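Local coordinates for protein Mypaa.01249.c (Mycobacterium paratuberculosis, PDB 3RD5) that probably acts as an oxidoreductase of the short-chain dehydrogenase/reductase family, though its substrate and reaction are not established, at residues G107-I112 against R157-W162. Numbering follows the deposited sequence.
Sequences GFESQI and RRYSPW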
loop_
_atom_site.group_PDB
_atom_site.type_symbol
_atom_site.label_atom_id
_atom_site.label_comp_id
_atom_site.label_asym_id
_atom_site.label_seq_id
_atom_site.Cartn_x
_atom_site.Cartn_y
_atom_site.Cartn_z
ATOM N N GLY A 107 14.440 7.136 -12.368
ATOM C CA GLY A 107 15.761 6.785 -11.850
ATOM C C GLY A 107 15.802 6.157 -10.498
ATOM O O GLY A 107 16.867 6.083 -9.859
ATOM N N PHE A 108 14.649 5.668 -10.040
ATOM C CA PHE A 108 14.603 5.040 -8.734
ATOM C C PHE A 108 14.898 3.541 -8.859
ATOM O O PHE A 108 14.529 2.910 -9.841
ATOM C CB PHE A 108 13.224 5.181 -8.067
ATOM C CG PHE A 108 12.669 6.583 -8.016
ATOM C CD1 PHE A 108 13.481 7.696 -7.791
ATOM C CD2 PHE A 108 11.291 6.774 -8.084
ATOM C CE1 PHE A 108 12.918 8.949 -7.725
ATOM C CE2 PHE A 108 10.732 8.063 -7.979
ATOM C CZ PHE A 108 11.577 9.131 -7.834
ATOM N N GLU A 109 15.524 2.939 -7.845
ATOM C CA GLU A 109 15.612 1.472 -7.776
ATOM C C GLU A 109 14.171 0.944 -7.794
ATOM O O GLU A 109 13.267 1.531 -7.176
ATOM C CB GLU A 109 16.410 1.030 -6.549
ATOM C CG GLU A 109 16.563 -0.466 -6.363
ATOM C CD GLU A 109 15.348 -1.140 -5.696
ATOM O OE1 GLU A 109 14.798 -0.522 -4.755
ATOM O OE2 GLU A 109 14.945 -2.257 -6.118
ATOM N N SER A 110 13.930 -0.138 -8.521
ATOM C CA SER A 110 12.528 -0.459 -8.835
ATOM C C SER A 110 11.651 -0.835 -7.644
ATOM O O SER A 110 10.463 -0.518 -7.643
ATOM C CB SER A 110 12.414 -1.488 -9.973
ATOM O OG SER A 110 12.785 -2.795 -9.553
ATOM N N GLN A 111 12.212 -1.487 -6.640
ATOM C CA GLN A 111 11.394 -1.895 -5.494
ATOM C C GLN A 111 11.043 -0.676 -4.645
ATOM O O GLN A 111 9.876 -0.475 -4.305
ATOM C CB GLN A 111 12.040 -3.025 -4.697
ATOM C CG GLN A 111 12.276 -4.260 -5.546
ATOM C CD GLN A 111 12.686 -5.459 -4.742
ATOM O OE1 GLN A 111 11.884 -6.015 -3.964
ATOM N NE2 GLN A 111 13.937 -5.898 -4.920
ATOM N N ILE A 112 12.023 0.113 -4.227
ATOM C CA ILE A 112 11.684 1.330 -3.464
ATOM C C ILE A 112 10.828 2.255 -4.323
ATOM O O ILE A 112 9.902 2.914 -3.808
ATOM C CB ILE A 112 12.937 2.017 -2.883
ATOM C CG1 ILE A 112 12.590 3.053 -1.834
ATOM C CG2 ILE A 112 13.792 2.685 -3.971
ATOM C CD1 ILE A 112 12.089 2.472 -0.500
ATOM N N ARG A 157 26.188 0.884 -3.851
ATOM C CA ARG A 157 26.304 -0.224 -2.928
ATOM C C ARG A 157 25.717 -1.481 -3.609
ATOM O O ARG A 157 24.697 -1.391 -4.266
ATOM C CB ARG A 157 25.564 0.067 -1.589
ATOM C CG ARG A 157 24.078 0.325 -1.699
ATOM C CD ARG A 157 23.537 1.027 -0.451
ATOM N NE ARG A 157 22.119 1.383 -0.512
ATOM C CZ ARG A 157 21.133 0.737 0.128
ATOM N NH1 ARG A 157 21.379 -0.337 0.865
ATOM N NH2 ARG A 157 19.907 1.212 0.039
ATOM N N ARG A 158 26.379 -2.615 -3.450
ATOM C CA ARG A 158 25.970 -3.874 -4.075
ATOM C C ARG A 158 24.499 -4.147 -3.769
ATOM O O ARG A 158 24.036 -4.046 -2.602
ATOM C CB ARG A 158 26.821 -5.033 -3.559
ATOM C CG ARG A 158 26.323 -6.421 -3.976
ATOM C CD ARG A 158 27.164 -7.523 -3.265
ATOM N NE ARG A 158 28.472 -7.571 -3.816
ATOM C CZ ARG A 158 29.628 -7.695 -3.145
ATOM N NH1 ARG A 158 29.693 -7.651 -1.808
ATOM N NH2 ARG A 158 30.724 -7.790 -3.828
ATOM N N TYR A 159 23.756 -4.538 -4.798
ATOM C CA TYR A 159 22.346 -4.834 -4.657
ATOM C C TYR A 159 22.096 -6.185 -3.996
ATOM O O TYR A 159 22.797 -7.163 -4.250
ATOM C CB TYR A 159 21.724 -4.851 -6.041
ATOM C CG TYR A 159 20.207 -4.973 -6.129
ATOM C CD1 TYR A 159 19.371 -3.904 -5.765
ATOM C CD2 TYR A 159 19.623 -6.125 -6.652
ATOM C CE1 TYR A 159 17.995 -4.024 -5.957
ATOM C CE2 TYR A 159 18.274 -6.235 -6.838
ATOM C CZ TYR A 159 17.483 -5.203 -6.468
ATOM O OH TYR A 159 16.095 -5.375 -6.730
ATOM N N SER A 160 21.020 -6.256 -3.202
ATOM C CA SER A 160 20.438 -7.474 -2.663
ATOM C C SER A 160 18.954 -7.475 -3.034
ATOM O O SER A 160 18.208 -6.593 -2.533
ATOM C CB SER A 160 20.596 -7.489 -1.159
ATOM O OG SER A 160 19.719 -8.500 -0.595
ATOM N N PRO A 161 18.476 -8.423 -3.861
ATOM C CA PRO A 161 17.050 -8.445 -4.177
ATOM C C PRO A 161 16.147 -8.428 -2.918
ATOM O O PRO A 161 15.156 -7.691 -2.870
ATOM C CB PRO A 161 16.870 -9.704 -5.008
ATOM C CG PRO A 161 18.217 -9.844 -5.693
ATOM C CD PRO A 161 19.226 -9.407 -4.688
ATOM N N TRP A 162 16.462 -9.259 -1.936
ATOM C CA TRP A 162 15.622 -9.344 -0.734
ATOM C C TRP A 162 15.810 -8.155 0.173
ATOM O O TRP A 162 14.803 -7.653 0.731
ATOM C CB TRP A 162 15.811 -10.684 0.017
ATOM C CG TRP A 162 15.065 -11.785 -0.644
ATOM C CD1 TRP A 162 15.571 -12.775 -1.462
ATOM C CD2 TRP A 162 13.650 -11.943 -0.650
ATOM N NE1 TRP A 162 14.541 -13.545 -1.924
ATOM C CE2 TRP A 162 13.352 -13.066 -1.431
ATOM C CE3 TRP A 162 12.601 -11.253 -0.018
ATOM C CZ2 TRP A 162 12.013 -13.498 -1.634
ATOM C CZ3 TRP A 162 11.279 -11.698 -0.216
ATOM C CH2 TRP A 162 11.028 -12.822 -1.014
#
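Across the contact Glu109 faces Tyr159 and Gln111 faces Pro161, their CA atoms 9.7 and 8.8 Å apart respectively, and side chains bridge the starts of helices 110-126 and 161-185. Gln111 does most of the bridging. Beyond CG its chain runs extended, and both bonds across the contact start from Gln111 NE2: one to Tyr159 OH at 2.9 Å, nearly in the amide plane, the other to Pro161 O at 3.0 Å, reaching a lone pair in the carbonyl plane. Neither is quite straight, at 152° and 155°. On the same amide, OE1 accepts from Ala98 N, which helps to fix its rotation. Tyr159 reaches in with its ring, CG lying anti to the backbone N, and its hydroxyl accepts from Gln111 NE2 and donates to Val99 O. Glu109 approaches the same ring from its edge, with Glu109 OE2 3.5 Å from Tyr159 CE1. Bent at chi2 (-82°), it folds back as the N-cap of helix 110-126: Glu109 OE1 takes Ile112 N at 2.9 Å and Glu109 OE2 takes Gln111 N at 2.9 Å, the latter from above the carboxylate plane. Ser160 caps helix 161-185 in turn, through Leu163 N. Both helices belong to the Rossmann-type fold of this family, and the contact joins their N-terminal ends with the segment at Ala98 and Val99. The chemistry implies a fixed division of labour: a buried glutamate, probably stabilised as an anion by the helix N-terminus, caps its own helix, while the glutamine amide ties that helix to the next.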